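Local coordinates for protein restriction endonuclease r.bpuji (Bacillus pumilus, PDB 2VLA) that recognises its cognate DNA sequence through this N-terminal recognition domain and, as a whole restriction endonuclease, probably cleaves DNA, at residues 103-106 against 107-111. Numbering follows the deposited sequence.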
ATOM      1  N   PRO A 103       9.460  10.695   5.273  1.00 11.79           N
ATOM      2  CA  PRO A 103       9.559   9.298   5.663  1.00 12.01           C
ATOM      3  C   PRO A 103       8.481   8.878   6.671  1.00 10.50           C
ATOM      4  O   PRO A 103       7.964   7.784   6.583  1.00 12.07           O
ATOM      5  CB  PRO A 103      10.962   9.201   6.283  1.00 12.30           C
ATOM      6  CG  PRO A 103      11.724  10.280   5.625  1.00 14.07           C
ATOM      7  CD  PRO A 103      10.728  11.405   5.464  1.00 12.29           C
ATOM      8  N   ALA A 104       8.122   9.763   7.598  1.00 11.77           N
ATOM      9  CA  ALA A 104       7.084   9.432   8.585  1.00 11.01           C
ATOM     10  C   ALA A 104       5.714   9.318   7.945  1.00 11.69           C
ATOM     11  O   ALA A 104       4.922   8.505   8.350  1.00 11.61           O
ATOM     12  CB  ALA A 104       7.055  10.452   9.701  1.00 12.29           C
ATOM     13  N   PHE A 105       5.449  10.115   6.931  1.00 11.14           N
ATOM     14  CA  PHE A 105       4.221  10.032   6.172  1.00 10.33           C
ATOM     15  C   PHE A 105       4.090   8.631   5.578  1.00 10.86           C
ATOM     16  O   PHE A 105       3.045   7.992   5.678  1.00 10.57           O
ATOM     17  CB  PHE A 105       4.249  11.108   5.067  1.00 10.14           C
ATOM     18  CG  PHE A 105       3.004  11.185   4.225  1.00  9.91           C
ATOM     19  CD1 PHE A 105       2.892  10.442   3.072  1.00 10.25           C
ATOM     20  CD2 PHE A 105       2.015  12.111   4.511  1.00 10.65           C
ATOM     21  CE1 PHE A 105       1.784  10.571   2.247  1.00 12.34           C
ATOM     22  CE2 PHE A 105       0.905  12.237   3.711  1.00 11.08           C
ATOM     23  CZ  PHE A 105       0.798  11.485   2.554  1.00 11.06           C
ATOM     24  N   PHE A 106       5.164   8.131   4.982  1.00 10.17           N
ATOM     25  CA  PHE A 106       5.133   6.815   4.373  1.00 10.29           C
ATOM     26  C   PHE A 106       5.234   5.675   5.374  1.00 10.16           C
ATOM     27  O   PHE A 106       4.654   4.618   5.163  1.00 10.53           O
ATOM     28  CB  PHE A 106       6.156   6.715   3.255  1.00  9.91           C
ATOM     29  CG  PHE A 106       5.749   7.476   2.054  1.00 10.40           C
ATOM     30  CD1 PHE A 106       4.722   7.015   1.278  1.00 12.09           C
ATOM     31  CD2 PHE A 106       6.277   8.736   1.785  1.00 10.63           C
ATOM     32  CE1 PHE A 106       4.262   7.754   0.218  1.00 12.00           C
ATOM     33  CE2 PHE A 106       5.794   9.479   0.767  1.00 10.97           C
ATOM     34  CZ  PHE A 106       4.803   8.994  -0.031  1.00 13.18           C
ATOM     35  N   LYS A 107       5.925   5.899   6.495  0.50 10.63           N
ATOM     36  CA  LYS A 107       5.897   4.922   7.604  0.50 12.73           C
ATOM     37  C   LYS A 107       4.461   4.665   8.017  0.50 12.01           C
ATOM     38  O   LYS A 107       4.054   3.517   8.198  0.50 11.93           O
ATOM     39  CB  LYS A 107       6.695   5.434   8.807  0.50 16.04           C
ATOM     40  CG  LYS A 107       8.206   5.239   8.696  0.50 16.38           C
ATOM     41  CD  LYS A 107       8.944   5.873   9.876  0.50 18.87           C
ATOM     42  CE  LYS A 107      10.471   5.647   9.788  0.50 21.13           C
ATOM     43  NZ  LYS A 107      11.163   6.674   8.989  0.50 18.72           N
ATOM     44  N   ASP A 108       3.689   5.735   8.154  1.00 11.20           N
ATOM     45  CA  ASP A 108       2.311   5.628   8.613  1.00 12.06           C
ATOM     46  C   ASP A 108       1.444   4.894   7.589  1.00 11.22           C
ATOM     47  O   ASP A 108       0.627   4.052   7.954  1.00 11.75           O
ATOM     48  CB  ASP A 108       1.742   7.020   8.892  1.00 13.12           C
ATOM     49  CG  ASP A 108       0.374   6.970   9.555  1.00 15.84           C
ATOM     50  OD1 ASP A 108       0.300   6.548  10.758  1.00 18.49           O
ATOM     51  OD2 ASP A 108      -0.627   7.318   8.891  1.00 17.07           O
ATOM     52  N   ILE A 109       1.615   5.217   6.309  1.00 11.72           N
ATOM     53  CA  ILE A 109       0.972   4.467   5.257  1.00 11.03           C
ATOM     54  C   ILE A 109       1.280   2.958   5.367  1.00 10.76           C
ATOM     55  O   ILE A 109       0.366   2.121   5.279  1.00 11.16           O
ATOM     56  CB  ILE A 109       1.374   5.023   3.865  1.00 10.51           C
ATOM     57  CG1 ILE A 109       0.582   6.318   3.594  1.00 11.17           C
ATOM     58  CG2 ILE A 109       1.171   3.987   2.768  1.00 11.42           C
ATOM     59  CD1 ILE A 109       1.030   7.116   2.326  1.00 12.94           C
ATOM     60  N   CYS A 110       2.542   2.617   5.603  1.00 10.83           N
ATOM     61  CA  CYS A 110       2.950   1.223   5.654  1.00 10.24           C
ATOM     62  C   CYS A 110       2.368   0.563   6.902  1.00 10.54           C
ATOM     63  O   CYS A 110       1.959  -0.608   6.865  1.00 11.75           O
ATOM     64  CB  CYS A 110       4.470   1.091   5.640  1.00 10.71           C
ATOM     65  SG  CYS A 110       5.229   1.476   4.030  1.00 12.54           S
ATOM     66  N   PHE A 111       2.277   1.321   7.983  1.00 11.27           N
ATOM     67  CA  PHE A 111       1.718   0.803   9.244  1.00 11.38           C
ATOM     68  C   PHE A 111       0.246   0.447   9.100  1.00 10.80           C
ATOM     69  O   PHE A 111      -0.232  -0.557   9.694  1.00 13.52           O
ATOM     70  CB  PHE A 111       1.912   1.818  10.339  1.00 12.38           C
ATOM     71  CG  PHE A 111       1.471   1.318  11.688  1.00 13.45           C
ATOM     72  CD1 PHE A 111       2.255   0.403  12.412  1.00 17.61           C
ATOM     73  CD2 PHE A 111       0.254   1.676  12.196  1.00 18.70           C
ATOM     74  CE1 PHE A 111       1.811  -0.111  13.635  1.00 21.21           C
ATOM     75  CE2 PHE A 111      -0.182   1.165  13.422  1.00 24.82           C
ATOM     76  CZ  PHE A 111       0.617   0.272  14.125  1.00 17.71           C
TER
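In one of its two modelled conformations, Lys107 folds back alongside Pro103, one turn earlier in helix 102-112. Its CB lies near two carbonyl oxygens, those of Pro103 and Ala104, and CG comes within 3.3 Å of Pro103 O. CD runs on past the same oxygen. A bend at the last torsion (chi4 87°) then turns NZ in beside the proline ring, 3.7 Å from Pro103 CB, and the ammonium group gives a hydrogen bond to the backbone oxygen of Ala220, just beyond helix 203-219; its ion pair with Glu236 is long and weak. Pro103 O itself accepts the amide of Lys107 (N to O 2.8 Å), one of four consecutive i to i+4 bonds joining 103-106 to 107-110, the last being Cys110 N to Phe106 O at 2.9 Å; Phe111 N to Lys107 O continues the pattern.

Another side of the helix is apolar. CD1, the delta methyl of Ile109, reaches back along an extended chi2 (171°) to meet two rings, touching Phe105 CE1 at 3.5 Å and Phe106 CD1 at 3.8 Å. Phe105 CD1 sits 3.8 Å above the centre of the Phe106 ring. Leu22 and Leu26 of helix 22-36 and Phe77 close around this cluster, while Asp108 forms a salt bridge with Arg92 of helix 91-99. Chemically, the helix is divided: buried hydrocarbon joins it to helix 22-36, whereas charged side chains tie its partly exposed sides to neighbouring elements.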